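Local coordinates for Agap007691-pb (Anopheles gambiae, PDB 5C98), which belongs to the serpin family and so may inhibit serine proteases, although its own function has not been established, at residues S42-Y54 against L85-S99. Sequence-based numbering, arbitrary orientation.
Sequences SPYHVRLALSMFY and LAQQLHDGQHLKALS
With CG trans to the backbone N in both residues (chi1 -172° and -162°), Tyr44 sends its phenol across to Leu85 and Leu89 of helix 75-89, while His45 lays its imidazole against Ala97 and Leu98 of strand 95-104. Leu89 drops its CD2 methyl where both rings and Leu48 converge, 3.9 Å from Tyr44 CD2. Leu48 joins Leu89 and Leu85, one methyl to each: its CD1 sits over the centre of the Tyr44 ring and touches Leu89, and its CD2 packs 3.6 Å from Leu85 CB, the two leucines crossing at about a right angle. Branched leucines suit this seam because each can meet several partners at once.

Tyrosine adds a polar tip to an apolar stem. Its hydroxyl lies among the carbons of Leu85 and reaches, in the ring plane, a water 2.7 Å from OH that donates to Leu85 O and accepts from Gln88 NE2. Histidine uses both its face and its edge: Ala97 CB makes a CH-pi contact, 4.1 Å from the centroid of the His45 ring, and NE2 binds a second water. The ring's ND1 bonds to Ser173, which holds its rotation from the other end. Small Ala49 lets Ser99 come close, CB to CB 4.1 Å, and Met52 CE rests against Ser99 OG, itself bonded to Thr123.

Helix 43-51 packs against helix 75-89 and strand 95-104, Leu89 meeting Ala97 to close a three-sided core, and runs 34° from segment 95-99, N to C. The strand pairs with 169-177 in the serpin sheet; helix 15-32 touches Pro43 and Tyr44, helix 59-69 Arg47 and Leu50.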
ATOM      1  N   SER A  42       0.736   1.226  -0.173  1.00 12.84           N
ATOM      2  CA  SER A  42       1.696   0.691   0.787  1.00 12.66           C
ATOM      3  C   SER A  42       2.978   1.486   0.661  1.00 13.52           C
ATOM      4  O   SER A  42       3.885   1.116  -0.093  1.00 12.95           O
ATOM      5  CB  SER A  42       1.949  -0.785   0.512  1.00 13.25           C
ATOM      6  OG  SER A  42       2.949  -1.265   1.368  1.00 14.80           O
ATOM      7  N   PRO A  43       3.077   2.596   1.374  1.00 11.96           N
ATOM      8  CA  PRO A  43       4.343   3.343   1.380  1.00 12.50           C
ATOM      9  C   PRO A  43       5.508   2.494   1.843  1.00 13.69           C
ATOM     10  O   PRO A  43       6.642   2.702   1.399  1.00 13.76           O
ATOM     11  CB  PRO A  43       4.033   4.516   2.317  1.00 13.06           C
ATOM     12  CG  PRO A  43       2.507   4.697   2.154  1.00 14.18           C
ATOM     13  CD  PRO A  43       2.010   3.311   2.096  1.00 13.14           C
ATOM     14  N   TYR A  44       5.269   1.569   2.761  1.00 13.05           N
ATOM     15  CA  TYR A  44       6.339   0.697   3.223  1.00 12.20           C
ATOM     16  C   TYR A  44       6.916  -0.082   2.063  1.00 14.62           C
ATOM     17  O   TYR A  44       8.143  -0.203   1.949  1.00 14.42           O
ATOM     18  CB  TYR A  44       5.804  -0.253   4.294  1.00 14.80           C
ATOM     19  CG  TYR A  44       6.839  -1.107   5.032  1.00 16.72           C
ATOM     20  CD1 TYR A  44       8.029  -0.553   5.479  1.00 15.51           C
ATOM     21  CD2 TYR A  44       6.566  -2.421   5.348  1.00 17.55           C
ATOM     22  CE1 TYR A  44       8.937  -1.304   6.201  1.00 17.78           C
ATOM     23  CE2 TYR A  44       7.486  -3.186   6.068  1.00 16.70           C
ATOM     24  CZ  TYR A  44       8.643  -2.610   6.478  1.00 17.20           C
ATOM     25  OH  TYR A  44       9.560  -3.333   7.207  1.00 19.29           O
ATOM     26  N   HIS A  45       6.060  -0.651   1.193  1.00 14.16           N
ATOM     27  CA  HIS A  45       6.619  -1.378   0.065  1.00 11.60           C
ATOM     28  C   HIS A  45       7.204  -0.444  -0.995  1.00 13.68           C
ATOM     29  O   HIS A  45       8.139  -0.834  -1.703  1.00 15.36           O
ATOM     30  CB  HIS A  45       5.640  -2.359  -0.512  1.00 14.14           C
ATOM     31  CG  HIS A  45       6.303  -3.392  -1.346  1.00 14.19           C
ATOM     32  ND1 HIS A  45       6.052  -3.543  -2.689  1.00 16.42           N
ATOM     33  CD2 HIS A  45       7.212  -4.329  -1.016  1.00 14.82           C
ATOM     34  CE1 HIS A  45       6.799  -4.532  -3.156  1.00 16.43           C
ATOM     35  NE2 HIS A  45       7.521  -5.017  -2.160  1.00 15.62           N
ATOM     36  N   VAL A  46       6.686   0.782  -1.120  1.00 13.39           N
ATOM     37  CA  VAL A  46       7.349   1.783  -1.961  1.00 14.40           C
ATOM     38  C   VAL A  46       8.803   1.923  -1.520  1.00 14.31           C
ATOM     39  O   VAL A  46       9.728   1.870  -2.335  1.00 14.78           O
ATOM     40  CB  VAL A  46       6.580   3.119  -1.917  1.00 13.77           C
ATOM     41  CG1 VAL A  46       7.406   4.287  -2.459  1.00 12.99           C
ATOM     42  CG2 VAL A  46       5.245   3.031  -2.637  1.00 15.67           C
ATOM     43  N   ARG A  47       9.015   2.103  -0.218  1.00 13.97           N
ATOM     44  CA  ARG A  47      10.360   2.201   0.356  1.00 14.13           C
ATOM     45  C   ARG A  47      11.170   0.941   0.081  1.00 16.36           C
ATOM     46  O   ARG A  47      12.332   1.014  -0.359  1.00 15.54           O
ATOM     47  CB  ARG A  47      10.263   2.517   1.862  1.00 15.10           C
ATOM     48  CG  ARG A  47      11.580   2.366   2.621  1.00 17.03           C
ATOM     49  CD  ARG A  47      11.692   0.999   3.259  1.00 19.01           C
ATOM     50  NE  ARG A  47      12.908   0.886   4.069  1.00 18.43           N
ATOM     51  CZ  ARG A  47      13.010   1.344   5.314  1.00 19.23           C
ATOM     52  NH1 ARG A  47      11.982   1.934   5.907  1.00 21.89           N
ATOM     53  NH2 ARG A  47      14.150   1.177   5.985  1.00 18.63           N
ATOM     54  N   LEU A  48      10.586  -0.227   0.334  1.00 13.63           N
ATOM     55  CA  LEU A  48      11.369  -1.451   0.199  1.00 14.82           C
ATOM     56  C   LEU A  48      11.769  -1.687  -1.244  1.00 14.58           C
ATOM     57  O   LEU A  48      12.914  -2.100  -1.528  1.00 16.26           O
ATOM     58  CB  LEU A  48      10.600  -2.652   0.744  1.00 13.81           C
ATOM     59  CG  LEU A  48      10.481  -2.632   2.261  1.00 15.76           C
ATOM     60  CD1 LEU A  48       9.498  -3.690   2.691  1.00 19.61           C
ATOM     61  CD2 LEU A  48      11.821  -2.857   2.987  1.00 16.44           C
ATOM     62  N   ALA A  49      10.838  -1.473  -2.164  1.00 13.61           N
ATOM     63  CA  ALA A  49      11.141  -1.729  -3.565  1.00 13.35           C
ATOM     64  C   ALA A  49      12.153  -0.715  -4.092  1.00 14.41           C
ATOM     65  O   ALA A  49      13.144  -1.078  -4.732  1.00 15.49           O
ATOM     66  CB  ALA A  49       9.870  -1.724  -4.406  1.00 15.17           C
ATOM     67  N   LEU A  50      11.925   0.565  -3.833  1.00 14.41           N
ATOM     68  CA  LEU A  50      12.830   1.567  -4.353  0.50 15.42           C
ATOM     69  C   LEU A  50      14.220   1.432  -3.741  1.00 16.26           C
ATOM     70  O   LEU A  50      15.220   1.747  -4.398  1.00 17.07           O
ATOM     71  CB  LEU A  50      12.196   2.943  -4.124  0.50 18.27           C
ATOM     72  CG  LEU A  50      12.751   4.141  -4.866  0.50 16.23           C
ATOM     73  CD1 LEU A  50      12.906   3.863  -6.357  0.50 14.92           C
ATOM     74  CD2 LEU A  50      11.849   5.339  -4.624  0.50 15.90           C
ATOM     75  N   SER A  51      14.303   0.967  -2.507  1.00 15.38           N
ATOM     76  CA  SER A  51      15.575   0.810  -1.815  0.50 16.39           C
ATOM     77  C   SER A  51      16.519  -0.132  -2.546  1.00 15.80           C
ATOM     78  O   SER A  51      17.737  -0.073  -2.333  1.00 17.47           O
ATOM     79  CB  SER A  51      15.336   0.239  -0.411  0.50 18.88           C
ATOM     80  OG  SER A  51      14.938   1.234   0.498  0.50 21.04           O
ATOM     81  N   MET A  52      15.984  -1.050  -3.362  1.00 15.53           N
ATOM     82  CA  MET A  52      16.848  -1.955  -4.126  1.00 14.06           C
ATOM     83  C   MET A  52      17.791  -1.173  -5.022  1.00 17.06           C
ATOM     84  O   MET A  52      18.877  -1.654  -5.343  1.00 16.70           O
ATOM     85  CB  MET A  52      16.008  -2.919  -4.972  1.00 14.77           C
ATOM     86  CG  MET A  52      15.052  -3.780  -4.182  1.00 15.96           C
ATOM     87  SD  MET A  52      14.350  -5.125  -5.154  1.00 17.54           S
ATOM     88  CE  MET A  52      13.344  -4.190  -6.312  1.00 17.87           C
ATOM     89  N   PHE A  53      17.392   0.023  -5.449  1.00 16.40           N
ATOM     90  CA  PHE A  53      18.256   0.821  -6.309  1.00 15.91           C
ATOM     91  C   PHE A  53      19.258   1.668  -5.536  1.00 17.79           C
ATOM     92  O   PHE A  53      20.156   2.248  -6.147  1.00 17.73           O
ATOM     93  CB  PHE A  53      17.373   1.706  -7.191  1.00 18.74           C
ATOM     94  CG  PHE A  53      16.525   0.921  -8.126  1.00 18.43           C
ATOM     95  CD1 PHE A  53      17.014   0.565  -9.362  1.00 20.34           C
ATOM     96  CD2 PHE A  53      15.271   0.456  -7.741  1.00 19.86           C
ATOM     97  CE1 PHE A  53      16.249  -0.190 -10.235  1.00 22.89           C
ATOM     98  CE2 PHE A  53      14.506  -0.321  -8.611  1.00 22.95           C
ATOM     99  CZ  PHE A  53      15.002  -0.635  -9.855  1.00 19.89           C
ATOM    100  N   TYR A  54      19.135   1.765  -4.212  1.00 16.41           N
ATOM    101  CA  TYR A  54      20.046   2.604  -3.441  1.00 17.08           C
ATOM    102  C   TYR A  54      21.507   2.265  -3.646  1.00 17.59           C
ATOM    103  O   TYR A  54      22.307   3.198  -3.797  1.00 18.70           O
ATOM    104  CB  TYR A  54      19.659   2.482  -1.969  1.00 19.14           C
ATOM    105  CG  TYR A  54      20.487   3.232  -0.954  1.00 17.53           C
ATOM    106  CD1 TYR A  54      20.503   4.623  -0.943  1.00 18.05           C
ATOM    107  CD2 TYR A  54      21.146   2.559   0.055  1.00 18.89           C
ATOM    108  CE1 TYR A  54      21.192   5.309   0.007  1.00 20.85           C
ATOM    109  CE2 TYR A  54      21.851   3.232   1.010  1.00 20.32           C
ATOM    110  CZ  TYR A  54      21.865   4.611   0.991  1.00 19.95           C
ATOM    111  OH  TYR A  54      22.552   5.312   1.956  1.00 23.19           O
ATOM    112  N   LEU A  85      13.784  -6.877   5.927  1.00 18.12           N
ATOM    113  CA  LEU A  85      12.457  -6.278   6.019  1.00 17.44           C
ATOM    114  C   LEU A  85      11.526  -6.814   4.947  1.00 18.89           C
ATOM    115  O   LEU A  85      10.338  -7.044   5.216  1.00 17.28           O
ATOM    116  CB  LEU A  85      12.562  -4.766   5.917  1.00 15.82           C
ATOM    117  CG  LEU A  85      13.310  -4.094   7.077  1.00 18.46           C
ATOM    118  CD1 LEU A  85      13.318  -2.600   6.834  1.00 20.31           C
ATOM    119  CD2 LEU A  85      12.705  -4.387   8.432  1.00 19.05           C
ATOM    120  N   ALA A  86      12.035  -7.015   3.731  1.00 17.25           N
ATOM    121  CA  ALA A  86      11.190  -7.520   2.660  1.00 18.98           C
ATOM    122  C   ALA A  86      10.752  -8.950   2.923  1.00 18.86           C
ATOM    123  O   ALA A  86       9.623  -9.328   2.605  1.00 19.69           O
ATOM    124  CB  ALA A  86      11.915  -7.426   1.328  1.00 19.45           C
ATOM    125  N   GLN A  87      11.636  -9.760   3.506  1.00 19.13           N
ATOM    126  CA  GLN A  87      11.281 -11.144   3.789  1.00 21.78           C
ATOM    127  C   GLN A  87      10.237 -11.225   4.891  1.00 23.89           C
ATOM    128  O   GLN A  87       9.365 -12.096   4.858  1.00 24.19           O
ATOM    129  CB  GLN A  87      12.540 -11.927   4.178  1.00 24.80           C
ATOM    130  CG  GLN A  87      12.295 -13.405   4.460  1.00 33.08           C
ATOM    131  CD  GLN A  87      13.572 -14.176   4.743  1.00 54.66           C
ATOM    132  OE1 GLN A  87      14.545 -14.085   3.994  1.00 61.02           O
ATOM    133  NE2 GLN A  87      13.571 -14.942   5.827  1.00 64.56           N
ATOM    134  N   GLN A  88      10.305 -10.322   5.865  1.00 21.28           N
ATOM    135  CA  GLN A  88       9.314 -10.288   6.935  1.00 20.36           C
ATOM    136  C   GLN A  88       7.947  -9.840   6.418  1.00 23.89           C
ATOM    137  O   GLN A  88       6.916 -10.349   6.865  1.00 27.71           O
ATOM    138  CB  GLN A  88       9.831  -9.359   8.036  1.00 21.18           C
ATOM    139  CG  GLN A  88       8.843  -8.956   9.103  1.00 31.15           C
ATOM    140  CD  GLN A  88       9.494  -8.110  10.192  1.00 42.15           C
ATOM    141  OE1 GLN A  88       9.624  -8.552  11.332  1.00 59.02           O
ATOM    142  NE2 GLN A  88       9.918  -6.891   9.841  1.00 29.68           N
ATOM    143  N   LEU A  89       7.925  -8.913   5.458  1.00 17.81           N
ATOM    144  CA  LEU A  89       6.672  -8.344   4.960  1.00 19.09           C
ATOM    145  C   LEU A  89       5.916  -9.342   4.107  1.00 20.39           C
ATOM    146  O   LEU A  89       4.721  -9.568   4.308  1.00 18.00           O
ATOM    147  CB  LEU A  89       6.965  -7.098   4.128  1.00 19.75           C
ATOM    148  CG  LEU A  89       5.705  -6.462   3.513  1.00 16.53           C
ATOM    149  CD1 LEU A  89       4.682  -6.098   4.579  1.00 17.75           C
ATOM    150  CD2 LEU A  89       6.067  -5.270   2.680  1.00 16.98           C
ATOM    151  N   HIS A  90       6.572  -9.898   3.102  1.00 18.21           N
ATOM    152  CA  HIS A  90       5.923 -10.847   2.222  1.00 17.82           C
ATOM    153  C   HIS A  90       5.686 -12.138   2.989  1.00 24.57           C
ATOM    154  O   HIS A  90       6.620 -12.727   3.546  1.00 25.43           O
ATOM    155  CB  HIS A  90       6.803 -11.081   1.003  1.00 17.23           C
ATOM    156  CG  HIS A  90       6.206 -12.026   0.025  1.00 18.59           C
ATOM    157  ND1 HIS A  90       5.090 -11.730  -0.719  1.00 17.69           N
ATOM    158  CD2 HIS A  90       6.549 -13.291  -0.298  1.00 19.29           C
ATOM    159  CE1 HIS A  90       4.788 -12.764  -1.482  1.00 20.64           C
ATOM    160  NE2 HIS A  90       5.663 -13.722  -1.244  1.00 22.49           N
ATOM    161  N   ASP A  91       4.435 -12.570   3.061  1.00 19.34           N
ATOM    162  CA  ASP A  91       4.057 -13.630   3.978  1.00 19.83           C
ATOM    163  C   ASP A  91       2.991 -14.495   3.313  1.00 26.24           C
ATOM    164  O   ASP A  91       1.815 -14.504   3.702  1.00 25.13           O
ATOM    165  CB  ASP A  91       3.580 -13.030   5.302  1.00 20.34           C
ATOM    166  CG  ASP A  91       3.307 -14.072   6.353  1.00 30.35           C
ATOM    167  OD1 ASP A  91       3.783 -15.209   6.186  1.00 28.76           O
ATOM    168  OD2 ASP A  91       2.628 -13.740   7.360  1.00 27.76           O
ATOM    169  N   GLY A  92       3.423 -15.210   2.285  1.00 25.67           N
ATOM    170  CA  GLY A  92       2.655 -16.253   1.641  1.00 30.66           C
ATOM    171  C   GLY A  92       1.183 -15.984   1.448  1.00 24.02           C
ATOM    172  O   GLY A  92       0.771 -15.113   0.678  1.00 25.94           O
ATOM    173  N   GLN A  93       0.373 -16.752   2.154  1.00 20.82           N
ATOM    174  CA  GLN A  93      -1.070 -16.743   1.987  1.00 24.71           C
ATOM    175  C   GLN A  93      -1.726 -15.531   2.629  1.00 27.08           C
ATOM    176  O   GLN A  93      -2.912 -15.288   2.382  1.00 29.31           O
ATOM    177  CB  GLN A  93      -1.678 -18.004   2.609  1.00 31.11           C
ATOM    178  CG  GLN A  93      -1.666 -17.982   4.129  1.00 33.72           C
ATOM    179  CD  GLN A  93      -2.003 -19.314   4.761  1.00 44.45           C
ATOM    180  OE1 GLN A  93      -1.184 -20.237   4.778  1.00 40.51           O
ATOM    181  NE2 GLN A  93      -3.214 -19.419   5.297  1.00 46.89           N
ATOM    182  N   HIS A  94      -1.000 -14.775   3.444  1.00 19.88           N
ATOM    183  CA  HIS A  94      -1.607 -13.735   4.249  1.00 21.42           C
ATOM    184  C   HIS A  94      -1.503 -12.345   3.632  1.00 19.50           C
ATOM    185  O   HIS A  94      -2.469 -11.559   3.657  1.00 19.74           O
ATOM    186  CB  HIS A  94      -0.953 -13.704   5.634  1.00 23.20           C
ATOM    187  CG  HIS A  94      -0.927 -15.025   6.325  1.00 22.02           C
ATOM    188  ND1 HIS A  94      -2.069 -15.684   6.721  1.00 25.81           N
ATOM    189  CD2 HIS A  94       0.111 -15.808   6.699  1.00 27.73           C
ATOM    190  CE1 HIS A  94      -1.737 -16.821   7.304  1.00 27.77           C
ATOM    191  NE2 HIS A  94      -0.421 -16.919   7.306  1.00 29.80           N
ATOM    192  N   LEU A  95      -0.339 -12.016   3.098  1.00 17.94           N
ATOM    193  CA  LEU A  95      -0.070 -10.709   2.529  1.00 17.06           C
ATOM    194  C   LEU A  95       1.023 -10.945   1.511  1.00 19.52           C
ATOM    195  O   LEU A  95       2.065 -11.534   1.833  1.00 19.65           O
ATOM    196  CB  LEU A  95       0.398  -9.729   3.608  1.00 19.69           C
ATOM    197  CG  LEU A  95       0.626  -8.284   3.142  1.00 17.54           C
ATOM    198  CD1 LEU A  95       0.454  -7.328   4.318  1.00 22.96           C
ATOM    199  CD2 LEU A  95       1.963  -8.075   2.475  1.00 18.53           C
ATOM    200  N   LYS A  96       0.770 -10.525   0.275  1.00 16.25           N
ATOM    201  CA  LYS A  96       1.757 -10.636  -0.786  1.00 15.76           C
ATOM    202  C   LYS A  96       2.274  -9.252  -1.116  1.00 17.39           C
ATOM    203  O   LYS A  96       1.487  -8.354  -1.402  1.00 18.97           O
ATOM    204  CB  LYS A  96       1.135 -11.297  -2.005  1.00 19.49           C
ATOM    205  CG  LYS A  96       0.844 -12.782  -1.774  1.00 21.43           C
ATOM    206  CD  LYS A  96       0.308 -13.460  -3.051  1.00 23.98           C
ATOM    207  CE  LYS A  96      -0.173 -14.871  -2.772  1.00 27.31           C
ATOM    208  NZ  LYS A  96       0.851 -15.666  -2.060  1.00 31.02           N
ATOM    209  N   ALA A  97       3.587  -9.071  -1.026  1.00 14.66           N
ATOM    210  CA  ALA A  97       4.256  -7.812  -1.352  1.00 14.66           C
ATOM    211  C   ALA A  97       5.363  -8.177  -2.326  1.00 16.67           C
ATOM    212  O   ALA A  97       6.396  -8.728  -1.923  1.00 17.25           O
ATOM    213  CB  ALA A  97       4.814  -7.141  -0.111  1.00 16.10           C
ATOM    214  N   LEU A  98       5.136  -7.864  -3.602  1.00 16.39           N
ATOM    215  CA  LEU A  98       5.966  -8.360  -4.690  1.00 15.21           C
ATOM    216  C   LEU A  98       6.384  -7.207  -5.576  1.00 13.71           C
ATOM    217  O   LEU A  98       5.525  -6.452  -6.049  1.00 15.27           O
ATOM    218  CB  LEU A  98       5.202  -9.384  -5.533  1.00 17.79           C
ATOM    219  CG  LEU A  98       4.834 -10.700  -4.839  1.00 20.16           C
ATOM    220  CD1 LEU A  98       3.682 -11.410  -5.581  1.00 25.15           C
ATOM    221  CD2 LEU A  98       6.064 -11.584  -4.733  1.00 29.17           C
ATOM    222  N   SER A  99       7.677  -7.071  -5.804  1.00 15.17           N
ATOM    223  CA  SER A  99       8.200  -6.109  -6.759  1.00 14.97           C
ATOM    224  C   SER A  99       8.573  -6.787  -8.069  1.00 15.44           C
ATOM    225  O   SER A  99       8.887  -7.979  -8.125  1.00 17.23           O
ATOM    226  CB  SER A  99       9.415  -5.376  -6.214  1.00 15.98           C
ATOM    227  OG  SER A  99      10.453  -6.280  -5.886  1.00 16.29           O
TER
HETATM  228  O   HOH W   1       9.040  -5.940   7.411  1.00 19.26           O
HETATM  229  O   HOH W   2       9.431  -7.042  -2.095  1.00 23.92           O